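Local coordinates for T-lymphoma invasion and metastasis-inducing protein 1 (Homo sapiens, PDB 4K2P) that probably serves as a Rac-activating guanine nucleotide exchange factor, whose PH-CC-Ex region is associated with binding phosphoinositides and protein partners such as Par-3, at residues His128-Glu131 and Arg135-Lys138; Ser118-Ala123 and Arg196-Ser201; Trp70-Ile75 and Val124-His129; Leu185-Met190 and Ala238-Arg243. The protein carries 5 engineered substitutions. All coordinates share one frame; numbering follows the deposited sequence.

Contact 1: His128-Glu131 and Arg135-Lys138; sequences HHKE and RLLK. With CA (calcium ion), chain F.
The isobutyl end of Leu136 overlaps the imidazole of His128, its CD1 methyl lying over one face of the ring near the rim. CD1 stands 4.3 Å from the centroid of the His128 ring and 23° off the ring normal, a CH-pi contact, while the Leu136 CD2 methyl presses on His128 CB at 3.7 Å. Leu136 reaches this far because its CG is anti to the backbone N (chi1 172°), which sends both methyls toward the end of helix 106-128 and the loop that follows. The ring is held in turn by a hydrogen bond from His128 ND1 to Val124 O, one helical turn back. Lys130 suits the edge of the contact because it is half hydrocarbon: its CG rests against Leu136 CD1 at 4.1 Å, and the chain then bends so that NZ meets His128 O at 3.2 Å, nearly in line with the C=O bond. Between them His129, with positive phi, forms the Schellman motif that ends helix 106-128 and lets the chain turn the corner into helix 133-161. Farther along, Glu131 O binds a calcium ion at 2.3 Å, together with a water. With only an alanine at Leu136, the His128 ring face and Lys130 CG would probably lose their apolar neighbour. Across this corner the attraction is thus dispersive, while His128 ND1 and Lys130 NZ find backbone partners at the helix end.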
loop_
_atom_site.group_PDB
_atom_site.type_symbol
_atom_site.label_atom_id
_atom_site.label_comp_id
_atom_site.label_asym_id
_atom_site.label_seq_id
_atom_site.Cartn_x
_atom_site.Cartn_y
_atom_site.Cartn_z
ATOM N N HIS A 128 -1.046 -10.196 16.069
ATOM C CA HIS A 128 -2.088 -10.142 17.101
ATOM C C HIS A 128 -2.343 -11.471 17.814
ATOM O O HIS A 128 -3.227 -11.545 18.666
ATOM C CB HIS A 128 -3.407 -9.652 16.491
ATOM C CG HIS A 128 -3.419 -8.188 16.170
ATOM N ND1 HIS A 128 -2.971 -7.684 14.967
ATOM C CD2 HIS A 128 -3.813 -7.121 16.901
ATOM C CE1 HIS A 128 -3.099 -6.370 14.967
ATOM N NE2 HIS A 128 -3.603 -6.002 16.132
ATOM N N HIS A 129 -1.604 -12.517 17.458
ATOM C CA HIS A 129 -1.781 -13.825 18.090
ATOM C C HIS A 129 -3.197 -14.361 17.976
ATOM O O HIS A 129 -3.763 -14.844 18.957
ATOM C CB HIS A 129 -1.380 -13.773 19.565
ATOM C CG HIS A 129 0.025 -13.320 19.786
ATOM N ND1 HIS A 129 0.363 -12.342 20.692
ATOM C CD2 HIS A 129 1.185 -13.735 19.226
ATOM C CE1 HIS A 129 1.674 -12.170 20.677
ATOM N NE2 HIS A 129 2.194 -13.001 19.794
ATOM N N LYS A 130 -3.768 -14.260 16.783
ATOM C CA LYS A 130 -5.126 -14.724 16.554
ATOM C C LYS A 130 -5.128 -15.904 15.588
ATOM O O LYS A 130 -4.459 -15.872 14.560
ATOM C CB LYS A 130 -5.994 -13.583 16.012
ATOM C CG LYS A 130 -6.151 -12.418 16.985
ATOM C CD LYS A 130 -6.877 -12.849 18.245
ATOM C CE LYS A 130 -7.221 -11.665 19.134
ATOM N NZ LYS A 130 -6.103 -11.302 20.050
ATOM N N GLU A 131 -5.891 -16.937 15.935
ATOM C CA GLU A 131 -6.054 -18.112 15.089
ATOM C C GLU A 131 -6.987 -17.803 13.927
ATOM O O GLU A 131 -6.823 -18.341 12.839
ATOM C CB GLU A 131 -6.602 -19.291 15.897
ATOM C CG GLU A 131 -5.556 -20.107 16.643
ATOM C CD GLU A 131 -4.869 -21.131 15.747
ATOM O OE1 GLU A 131 -4.073 -20.737 14.874
ATOM O OE2 GLU A 131 -5.140 -22.339 15.912
ATOM N N ARG A 135 -11.683 -13.163 11.128
ATOM C CA ARG A 135 -12.316 -12.423 12.213
ATOM C C ARG A 135 -11.474 -11.241 12.651
ATOM O O ARG A 135 -12.004 -10.175 12.943
ATOM C CB ARG A 135 -12.584 -13.346 13.398
ATOM C CG ARG A 135 -13.040 -12.638 14.669
ATOM C CD ARG A 135 -13.480 -13.661 15.698
ATOM N NE ARG A 135 -14.555 -14.494 15.167
ATOM C CZ ARG A 135 -15.849 -14.194 15.250
ATOM N NH1 ARG A 135 -16.253 -13.103 15.891
ATOM N NH2 ARG A 135 -16.750 -15.007 14.721
ATOM N N LEU A 136 -10.159 -11.426 12.693
ATOM C CA LEU A 136 -9.277 -10.351 13.113
ATOM C C LEU A 136 -9.336 -9.195 12.125
ATOM O O LEU A 136 -9.352 -8.039 12.535
ATOM C CB LEU A 136 -7.836 -10.844 13.253
ATOM C CG LEU A 136 -6.817 -9.723 13.498
ATOM C CD1 LEU A 136 -7.068 -9.023 14.829
ATOM C CD2 LEU A 136 -5.407 -10.273 13.445
ATOM N N LEU A 137 -9.369 -9.505 10.832
ATOM C CA LEU A 137 -9.403 -8.467 9.803
ATOM C C LEU A 137 -10.666 -7.624 9.921
ATOM O O LEU A 137 -10.607 -6.401 9.844
ATOM C CB LEU A 137 -9.328 -9.079 8.404
ATOM C CG LEU A 137 -7.992 -9.663 7.954
ATOM C CD1 LEU A 137 -8.138 -10.230 6.551
ATOM C CD2 LEU A 137 -6.874 -8.632 8.009
ATOM N N LYS A 138 -11.805 -8.281 10.107
ATOM C CA LYS A 138 -13.071 -7.574 10.258
ATOM C C LYS A 138 -13.070 -6.719 11.517
ATOM O O LYS A 138 -13.662 -5.645 11.541
ATOM C CB LYS A 138 -14.237 -8.552 10.291
ATOM C CG LYS A 138 -14.472 -9.235 8.958
ATOM C CD LYS A 138 -15.576 -10.261 9.056
ATOM C CE LYS A 138 -15.743 -11.004 7.742
ATOM N NZ LYS A 138 -16.658 -12.167 7.883
HETATM CA CA CA F . -7.226 -20.132 11.506
HETATM O O HOH W 1 -4.998 -19.464 11.347
#

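Contact 2: Ser118-Ala123 and Arg196-Ser201; sequences SACATA and RCYLAS
Tyr198 OH is gripped by two groups, hydrogen-bonding both to the carbonyl oxygen of Ser74 and to Arg194 NH1, while the ring behind it lies against Cys120. With CG anti to its own carbonyl carbon (chi1 -63°), Tyr198 brings one ring face under the CB of Cys120, which is offset toward the hydroxyl: it is 3.4 Å from Tyr198 CZ, and 3.8 Å from the ring centroid at 28° off the normal, a close CH-pi contact. The Cys120 sulfur lies more obliquely, with SG 5.0 Å from the Tyr198 centroid, a sulfur-aromatic contact. At the root of the tyrosine, its CB meets the CB of Ala121 at 4.0 Å, and a small residue suits this point because the backbones come closest here. Helix 106-128 of the PH domain crosses helix 168-203 of the CC-Ex domain with 8.8 Å between the axes of the two short segments and 112° between their directions. Ser118 and Ser201 only graze each other; Ser118 OG is hydrogen-bonded to Thr114 O. A phenylalanine in place of Tyr198 would keep the ring but would probably leave Ser74 O and Arg194 NH1 without their shared partner. One amphipathic side chain therefore joins the domains twice, by dispersion against Cys120 and by the buried bond to Ser74 O, while Arg194 adds a partner from its own helix.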
loop_
_atom_site.group_PDB
_atom_site.type_symbol
_atom_site.label_atom_id
_atom_site.label_comp_id
_atom_site.label_asym_id
_atom_site.label_seq_id
_atom_site.Cartn_x
_atom_site.Cartn_y
_atom_site.Cartn_z
ATOM N N SER A 118 -2.723 -12.346 0.928
ATOM C CA SER A 118 -2.932 -13.441 1.867
ATOM C C SER A 118 -1.780 -13.513 2.845
ATOM O O SER A 118 -1.975 -13.748 4.029
ATOM C CB SER A 118 -3.082 -14.773 1.135
ATOM O OG SER A 118 -4.352 -14.864 0.519
ATOM N N ALA A 119 -0.573 -13.333 2.326
ATOM C CA ALA A 119 0.621 -13.335 3.147
ATOM C C ALA A 119 0.568 -12.179 4.138
ATOM O O ALA A 119 0.932 -12.334 5.294
ATOM C CB ALA A 119 1.866 -13.237 2.280
ATOM N N CYS A 120 0.134 -11.016 3.665
ATOM C CA CYS A 120 0.028 -9.837 4.515
ATOM C C CYS A 120 -1.011 -10.056 5.601
ATOM O O CYS A 120 -0.838 -9.631 6.737
ATOM C CB CYS A 120 -0.324 -8.602 3.689
ATOM S SG CYS A 120 1.043 -8.023 2.671
ATOM N N ALA A 121 -2.086 -10.743 5.246
ATOM C CA ALA A 121 -3.173 -10.982 6.170
ATOM C C ALA A 121 -2.685 -11.896 7.295
ATOM O O ALA A 121 -3.000 -11.676 8.466
ATOM C CB ALA A 121 -4.358 -11.592 5.446
ATOM N N THR A 122 -1.906 -12.911 6.922
ATOM C CA THR A 122 -1.319 -13.842 7.876
ATOM C C THR A 122 -0.339 -13.120 8.788
ATOM O O THR A 122 -0.255 -13.427 9.970
ATOM C CB THR A 122 -0.577 -15.014 7.168
ATOM O OG1 THR A 122 -1.499 -15.767 6.371
ATOM C CG2 THR A 122 0.063 -15.949 8.185
ATOM N N ALA A 123 0.401 -12.163 8.242
ATOM C CA ALA A 123 1.364 -11.419 9.041
ATOM C C ALA A 123 0.647 -10.578 10.104
ATOM O O ALA A 123 1.121 -10.456 11.233
ATOM C CB ALA A 123 2.228 -10.539 8.154
ATOM N N ARG A 196 -9.293 -4.031 3.833
ATOM C CA ARG A 196 -10.359 -4.490 2.953
ATOM C C ARG A 196 -9.792 -5.246 1.756
ATOM O O ARG A 196 -10.448 -6.124 1.196
ATOM C CB ARG A 196 -11.213 -3.318 2.489
ATOM C CG ARG A 196 -12.232 -2.887 3.516
ATOM C CD ARG A 196 -13.019 -1.678 3.063
ATOM N NE ARG A 196 -14.047 -1.338 4.042
ATOM C CZ ARG A 196 -14.567 -0.127 4.209
ATOM N NH1 ARG A 196 -14.145 0.894 3.473
ATOM N NH2 ARG A 196 -15.506 0.061 5.125
ATOM N N CYS A 197 -8.576 -4.905 1.360
ATOM C CA CYS A 197 -7.908 -5.648 0.307
ATOM C C CYS A 197 -7.572 -7.046 0.806
ATOM O O CYS A 197 -7.778 -8.036 0.098
ATOM C CB CYS A 197 -6.636 -4.936 -0.149
ATOM S SG CYS A 197 -6.908 -3.545 -1.251
ATOM N N TYR A 198 -7.046 -7.122 2.026
ATOM C CA TYR A 198 -6.651 -8.402 2.621
ATOM C C TYR A 198 -7.856 -9.304 2.784
ATOM O O TYR A 198 -7.814 -10.497 2.487
ATOM C CB TYR A 198 -6.001 -8.195 3.988
ATOM C CG TYR A 198 -4.717 -7.405 3.986
ATOM C CD1 TYR A 198 -4.096 -7.015 2.799
ATOM C CD2 TYR A 198 -4.124 -7.046 5.183
ATOM C CE1 TYR A 198 -2.915 -6.292 2.822
ATOM C CE2 TYR A 198 -2.961 -6.335 5.215
ATOM C CZ TYR A 198 -2.359 -5.949 4.037
ATOM O OH TYR A 198 -1.188 -5.237 4.109
ATOM N N LEU A 199 -8.942 -8.717 3.266
ATOM C CA LEU A 199 -10.155 -9.466 3.537
ATOM C C LEU A 199 -10.744 -9.982 2.238
ATOM O O LEU A 199 -11.204 -11.115 2.168
ATOM C CB LEU A 199 -11.177 -8.602 4.276
ATOM C CG LEU A 199 -12.484 -9.303 4.649
ATOM C CD1 LEU A 199 -12.236 -10.497 5.565
ATOM C CD2 LEU A 199 -13.439 -8.328 5.298
ATOM N N ALA A 200 -10.729 -9.141 1.209
ATOM C CA ALA A 200 -11.293 -9.508 -0.083
ATOM C C ALA A 200 -10.511 -10.669 -0.682
ATOM O O ALA A 200 -11.078 -11.578 -1.289
ATOM C CB ALA A 200 -11.286 -8.319 -1.019
ATOM N N SER A 201 -9.200 -10.638 -0.488
ATOM C CA SER A 201 -8.327 -11.652 -1.044
ATOM C C SER A 201 -8.574 -13.005 -0.379
ATOM O O SER A 201 -8.482 -14.037 -1.035
ATOM C CB SER A 201 -6.866 -11.222 -0.906
ATOM O OG SER A 201 -6.566 -10.185 -1.837
#

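Contact 3: Trp70-Ile75 and Val124-His129; sequences WVENSI and VARHHH
A type II beta turn, Val71 to Ser74, joins two strands of the PH domain and brings Glu72 and Asn73 up to the last turns of the domain's long C-terminal helix. The close-packed part centres on Val124, whose CG2 methyl meets Asn73 OD1 at 4.0 Å. This valine is buried, since Leu136, Phe195 and Tyr198 of the two following helices also pack on it, and a compact branched residue fits such a junction. Asn73 occupies the third position of the turn with positive phi, a conformation that asparagine tolerates well. Its OD1 also receives a weak hydrogen bond from Arg194. The turn is braced from within, as Ser74 OG donates to Val71 O at 2.8 Å, coming from above the carbonyl plane.

The solvent side is far looser. Arg126, exposed on the helix, starts with CG anti to its own N (chi1 -171°) and bends at chi3, bringing the guanidinium edge to Glu72 in a salt bridge. Carboxylate and guanidinium planes stand 67° apart, so the paired, coplanar arrangement is absent. Long flexible charged chains suit a surface link of this kind. A single weak, bent bond carries it, from Arg126 NH1 to Glu72 OE2 at 3.4 Å, with an N-H...O angle of 127°.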
loop_
_atom_site.group_PDB
_atom_site.type_symbol
_atom_site.label_atom_id
_atom_site.label_comp_id
_atom_site.label_asym_id
_atom_site.label_seq_id
_atom_site.Cartn_x
_atom_site.Cartn_y
_atom_site.Cartn_z
ATOM N N TRP A 70 10.752 -6.823 1.531
ATOM C CA TRP A 70 9.847 -7.088 2.641
ATOM C C TRP A 70 8.482 -6.480 2.351
ATOM O O TRP A 70 8.388 -5.284 2.114
ATOM C CB TRP A 70 10.441 -6.510 3.920
ATOM C CG TRP A 70 9.685 -6.802 5.175
ATOM C CD1 TRP A 70 9.262 -8.021 5.627
ATOM C CD2 TRP A 70 9.278 -5.846 6.159
ATOM N NE1 TRP A 70 8.613 -7.876 6.829
ATOM C CE2 TRP A 70 8.611 -6.551 7.177
ATOM C CE3 TRP A 70 9.414 -4.456 6.273
ATOM C CZ2 TRP A 70 8.074 -5.917 8.294
ATOM C CZ3 TRP A 70 8.881 -3.829 7.381
ATOM C CH2 TRP A 70 8.222 -4.558 8.379
ATOM N N VAL A 71 7.428 -7.289 2.381
ATOM C CA VAL A 71 6.123 -6.837 1.902
ATOM C C VAL A 71 5.028 -6.898 2.960
ATOM O O VAL A 71 3.848 -6.830 2.617
ATOM C CB VAL A 71 5.656 -7.665 0.675
ATOM C CG1 VAL A 71 6.692 -7.579 -0.435
ATOM C CG2 VAL A 71 5.395 -9.107 1.042
ATOM N N GLU A 72 5.404 -6.999 4.234
ATOM C CA GLU A 72 4.420 -6.895 5.312
ATOM C C GLU A 72 3.699 -5.562 5.178
ATOM O O GLU A 72 4.324 -4.553 4.880
ATOM C CB GLU A 72 5.070 -6.999 6.702
ATOM C CG GLU A 72 5.055 -8.399 7.301
ATOM C CD GLU A 72 5.602 -8.469 8.729
ATOM O OE1 GLU A 72 5.380 -7.533 9.526
ATOM O OE2 GLU A 72 6.262 -9.479 9.052
ATOM N N ASN A 73 2.384 -5.579 5.346
ATOM C CA ASN A 73 1.563 -4.365 5.344
ATOM C C ASN A 73 1.652 -3.594 4.026
ATOM O O ASN A 73 1.604 -2.368 4.001
ATOM C CB ASN A 73 1.942 -3.460 6.525
ATOM C CG ASN A 73 1.593 -4.080 7.866
ATOM O OD1 ASN A 73 0.493 -4.599 8.057
ATOM N ND2 ASN A 73 2.526 -4.030 8.802
ATOM N N SER A 74 1.754 -4.336 2.928
ATOM C CA SER A 74 1.773 -3.763 1.589
ATOM C C SER A 74 0.376 -3.674 0.976
ATOM O O SER A 74 -0.588 -4.234 1.494
ATOM C CB SER A 74 2.667 -4.595 0.672
ATOM O OG SER A 74 4.021 -4.487 1.052
ATOM N N ILE A 75 0.279 -2.945 -0.128
ATOM C CA ILE A 75 -0.896 -2.975 -0.979
ATOM C C ILE A 75 -0.434 -3.342 -2.383
ATOM O O ILE A 75 0.605 -2.892 -2.838
ATOM C CB ILE A 75 -1.638 -1.616 -1.009
ATOM C CG1 ILE A 75 -2.252 -1.301 0.358
ATOM C CG2 ILE A 75 -2.741 -1.624 -2.066
ATOM C CD1 ILE A 75 -2.765 0.143 0.498
ATOM N N VAL A 124 -0.495 -9.999 9.737
ATOM C CA VAL A 124 -1.295 -9.221 10.674
ATOM C C VAL A 124 -1.785 -10.121 11.801
ATOM O O VAL A 124 -1.770 -9.733 12.970
ATOM C CB VAL A 124 -2.499 -8.553 9.970
ATOM C CG1 VAL A 124 -3.449 -7.918 10.977
ATOM C CG2 VAL A 124 -2.017 -7.506 8.984
ATOM N N ALA A 125 -2.186 -11.339 11.453
ATOM C CA ALA A 125 -2.694 -12.279 12.448
ATOM C C ALA A 125 -1.580 -12.702 13.399
ATOM O O ALA A 125 -1.802 -12.859 14.597
ATOM C CB ALA A 125 -3.310 -13.486 11.776
ATOM N N ARG A 126 -0.379 -12.874 12.852
ATOM C CA ARG A 126 0.794 -13.244 13.637
ATOM C C ARG A 126 1.043 -12.183 14.702
ATOM O O ARG A 126 1.315 -12.480 15.866
ATOM C CB ARG A 126 2.024 -13.364 12.730
ATOM C CG ARG A 126 3.262 -13.957 13.396
ATOM C CD ARG A 126 4.488 -13.911 12.470
ATOM N NE ARG A 126 4.164 -14.254 11.081
ATOM C CZ ARG A 126 4.615 -13.602 10.006
ATOM N NH1 ARG A 126 5.445 -12.571 10.129
ATOM N NH2 ARG A 126 4.250 -13.992 8.789
ATOM N N HIS A 127 0.924 -10.936 14.268
ATOM C CA HIS A 127 1.152 -9.768 15.104
ATOM C C HIS A 127 0.176 -9.708 16.279
ATOM O O HIS A 127 0.529 -9.234 17.358
ATOM C CB HIS A 127 1.040 -8.504 14.240
ATOM C CG HIS A 127 1.423 -7.240 14.945
ATOM N ND1 HIS A 127 0.543 -6.530 15.734
ATOM C CD2 HIS A 127 2.585 -6.545 14.958
ATOM C CE1 HIS A 127 1.151 -5.462 16.219
ATOM N NE2 HIS A 127 2.391 -5.447 15.763
ATOM N N HIS A 128 -1.046 -10.196 16.069
ATOM C CA HIS A 128 -2.088 -10.142 17.101
ATOM C C HIS A 128 -2.343 -11.471 17.814
ATOM O O HIS A 128 -3.227 -11.545 18.666
ATOM C CB HIS A 128 -3.407 -9.652 16.491
ATOM C CG HIS A 128 -3.419 -8.188 16.170
ATOM N ND1 HIS A 128 -2.971 -7.684 14.967
ATOM C CD2 HIS A 128 -3.813 -7.121 16.901
ATOM C CE1 HIS A 128 -3.099 -6.370 14.967
ATOM N NE2 HIS A 128 -3.603 -6.002 16.132
ATOM N N HIS A 129 -1.604 -12.517 17.458
ATOM C CA HIS A 129 -1.781 -13.825 18.090
ATOM C C HIS A 129 -3.197 -14.361 17.976
ATOM O O HIS A 129 -3.763 -14.844 18.957
ATOM C CB HIS A 129 -1.380 -13.773 19.565
ATOM C CG HIS A 129 0.025 -13.320 19.786
ATOM N ND1 HIS A 129 0.363 -12.342 20.692
ATOM C CD2 HIS A 129 1.185 -13.735 19.226
ATOM C CE1 HIS A 129 1.674 -12.170 20.677
ATOM N NE2 HIS A 129 2.194 -13.001 19.794
#

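Contact 4: Leu185-Met190 and Ala238-Arg243; sequences LEQFQM and ALVAAR
Glu186 leaves helix 168-203 toward Arg243, and even its CB is 4.2 Å from Arg243 NH1. From CG the chain runs extended, putting CD 3.8 Å from Arg243 NH2. At the tip the two oxygens divide their work. OE1 accepts from both terminal nitrogens of the arginine, Arg243 NH2 at 3.0 Å and NH1 at 3.1 Å, an end-on grip on one atom rather than a matched pair of bonds. Both donors approach from the same face of the carboxylate, above its plane, whereas OE1 lies nearly within the guanidinium plane. OE2 turns to Thr221 OG1 and Ser218 N, which should hold the carboxylate against rotation, and the nearby arginine probably favours its charged form.

Beside the ion pair, Val240 packs between the helices. Its CG2 lies off one face of the Arg243 guanidinium and 4.3 Å from Met190 CE; its CG1 meets Gln187 OE1 at 3.6 Å. The nitrogen of the same amide, NE2, hydrogen-bonds Asp191. A beta-branched valine suits the spot because its two methyls diverge to serve these different neighbours. The arrangement is helix-on-helix packing of the CC-Ex domain, with helix 233-241 of the C-terminal part resting on helix 168-203, the second arm of the antiparallel coiled coil.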
loop_
_atom_site.group_PDB
_atom_site.type_symbol
_atom_site.label_atom_id
_atom_site.label_comp_id
_atom_site.label_asym_id
_atom_site.label_seq_id
_atom_site.Cartn_x
_atom_site.Cartn_y
_atom_site.Cartn_z
ATOM N N LEU A 185 -6.903 11.074 9.215
ATOM C CA LEU A 185 -7.971 10.485 8.427
ATOM C C LEU A 185 -7.416 9.882 7.133
ATOM O O LEU A 185 -7.902 8.855 6.679
ATOM C CB LEU A 185 -9.054 11.532 8.146
ATOM C CG LEU A 185 -9.918 11.843 9.368
ATOM C CD1 LEU A 185 -10.742 13.110 9.173
ATOM C CD2 LEU A 185 -10.835 10.677 9.681
ATOM N N GLU A 186 -6.384 10.496 6.566
ATOM C CA GLU A 186 -5.696 9.916 5.418
ATOM C C GLU A 186 -5.099 8.567 5.768
ATOM O O GLU A 186 -5.200 7.615 4.998
ATOM C CB GLU A 186 -4.577 10.816 4.921
ATOM C CG GLU A 186 -5.012 11.982 4.081
ATOM C CD GLU A 186 -3.814 12.743 3.549
ATOM O OE1 GLU A 186 -2.914 13.062 4.354
ATOM O OE2 GLU A 186 -3.746 12.988 2.329
ATOM N N GLN A 187 -4.466 8.511 6.935
ATOM C CA GLN A 187 -3.814 7.306 7.426
ATOM C C GLN A 187 -4.847 6.219 7.695
ATOM O O GLN A 187 -4.643 5.063 7.333
ATOM C CB GLN A 187 -3.018 7.627 8.692
ATOM C CG GLN A 187 -2.387 6.437 9.418
ATOM C CD GLN A 187 -1.211 5.842 8.673
ATOM O OE1 GLN A 187 -0.123 6.422 8.646
ATOM N NE2 GLN A 187 -1.413 4.667 8.079
ATOM N N PHE A 188 -5.962 6.602 8.308
ATOM C CA PHE A 188 -7.000 5.656 8.687
ATOM C C PHE A 188 -7.676 5.068 7.452
ATOM O O PHE A 188 -7.979 3.876 7.421
ATOM C CB PHE A 188 -8.066 6.312 9.573
ATOM C CG PHE A 188 -7.607 6.650 10.970
ATOM C CD1 PHE A 188 -6.582 5.952 11.587
ATOM C CD2 PHE A 188 -8.232 7.661 11.679
ATOM C CE1 PHE A 188 -6.181 6.272 12.878
ATOM C CE2 PHE A 188 -7.829 7.982 12.964
ATOM C CZ PHE A 188 -6.805 7.279 13.562
ATOM N N GLN A 189 -7.922 5.907 6.448
ATOM C CA GLN A 189 -8.620 5.481 5.240
ATOM C C GLN A 189 -7.738 4.569 4.409
ATOM O O GLN A 189 -8.226 3.674 3.727
ATOM C CB GLN A 189 -9.054 6.677 4.399
ATOM C CG GLN A 189 -10.146 7.520 5.028
ATOM C CD GLN A 189 -11.496 6.847 4.999
ATOM O OE1 GLN A 189 -11.638 5.725 4.521
ATOM N NE2 GLN A 189 -12.497 7.528 5.517
ATOM N N MET A 190 -6.444 4.845 4.440
ATOM C CA MET A 190 -5.464 4.020 3.772
ATOM C C MET A 190 -5.408 2.643 4.455
ATOM O O MET A 190 -5.378 1.616 3.782
ATOM C CB MET A 190 -4.096 4.704 3.796
ATOM C CG MET A 190 -3.018 3.990 3.020
ATOM S SD MET A 190 -3.383 3.837 1.260
ATOM C CE MET A 190 -3.459 5.567 0.772
ATOM N N ALA A 238 2.273 5.156 -0.866
ATOM C CA ALA A 238 3.701 5.372 -0.652
ATOM C C ALA A 238 3.938 6.635 0.181
ATOM O O ALA A 238 4.786 6.653 1.070
ATOM C CB ALA A 238 4.441 5.465 -1.980
ATOM N N LEU A 239 3.183 7.685 -0.118
ATOM C CA LEU A 239 3.329 8.959 0.572
ATOM C C LEU A 239 2.914 8.832 2.036
ATOM O O LEU A 239 3.589 9.333 2.930
ATOM C CB LEU A 239 2.506 10.029 -0.144
ATOM C CG LEU A 239 3.069 10.442 -1.501
ATOM C CD1 LEU A 239 2.020 11.155 -2.332
ATOM C CD2 LEU A 239 4.292 11.328 -1.315
ATOM N N VAL A 240 1.821 8.125 2.282
ATOM C CA VAL A 240 1.330 7.940 3.631
ATOM C C VAL A 240 2.281 7.076 4.448
ATOM O O VAL A 240 2.571 7.388 5.596
ATOM C CB VAL A 240 -0.077 7.308 3.635
ATOM C CG1 VAL A 240 -0.475 6.858 5.057
ATOM C CG2 VAL A 240 -1.089 8.296 3.100
ATOM N N ALA A 241 2.767 5.993 3.850
ATOM C CA ALA A 241 3.626 5.047 4.552
ATOM C C ALA A 241 4.955 5.694 4.892
ATOM O O ALA A 241 5.564 5.380 5.914
ATOM C CB ALA A 241 3.839 3.787 3.717
ATOM N N ALA A 242 5.401 6.611 4.042
ATOM C CA ALA A 242 6.686 7.272 4.254
ATOM C C ALA A 242 6.669 8.158 5.508
ATOM O O ALA A 242 7.722 8.568 6.000
ATOM C CB ALA A 242 7.056 8.097 3.043
ATOM N N ARG A 243 5.483 8.466 6.021
ATOM C CA ARG A 243 5.381 9.282 7.234
ATOM C C ARG A 243 5.707 8.508 8.504
ATOM O O ARG A 243 6.038 9.106 9.524
ATOM C CB ARG A 243 3.987 9.876 7.362
ATOM C CG ARG A 243 3.593 10.761 6.213
ATOM C CD ARG A 243 2.117 11.050 6.297
ATOM N NE ARG A 243 1.622 11.734 5.115
ATOM C CZ ARG A 243 0.337 11.982 4.893
ATOM N NH1 ARG A 243 -0.578 11.587 5.772
ATOM N NH2 ARG A 243 -0.027 12.604 3.788
#

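From the N terminus, the strand-joining turn 70-75 opens contact 3, which closes when the chain returns along helix 106-128 to residues 124-129. Before that closure, residues 118-123 open contact 2, so contacts 2 and 3 cross. Contact 1 begins where contact 3 ends, makes the short turn into helix 133-161, and falls wholly within the chain interval spanned by contact 2, which closes at 196-201 on helix 168-203. That helix has already opened contact 4 at 185-190; closure at 238-243 makes contacts 2 and 4 cross, while contacts 1 and 3 precede contact 4 in series. Together they join the PH domain, the coiled-coil arms and the C-terminal helices, with Ile75 packing on Met190 between contacts 3 and 4.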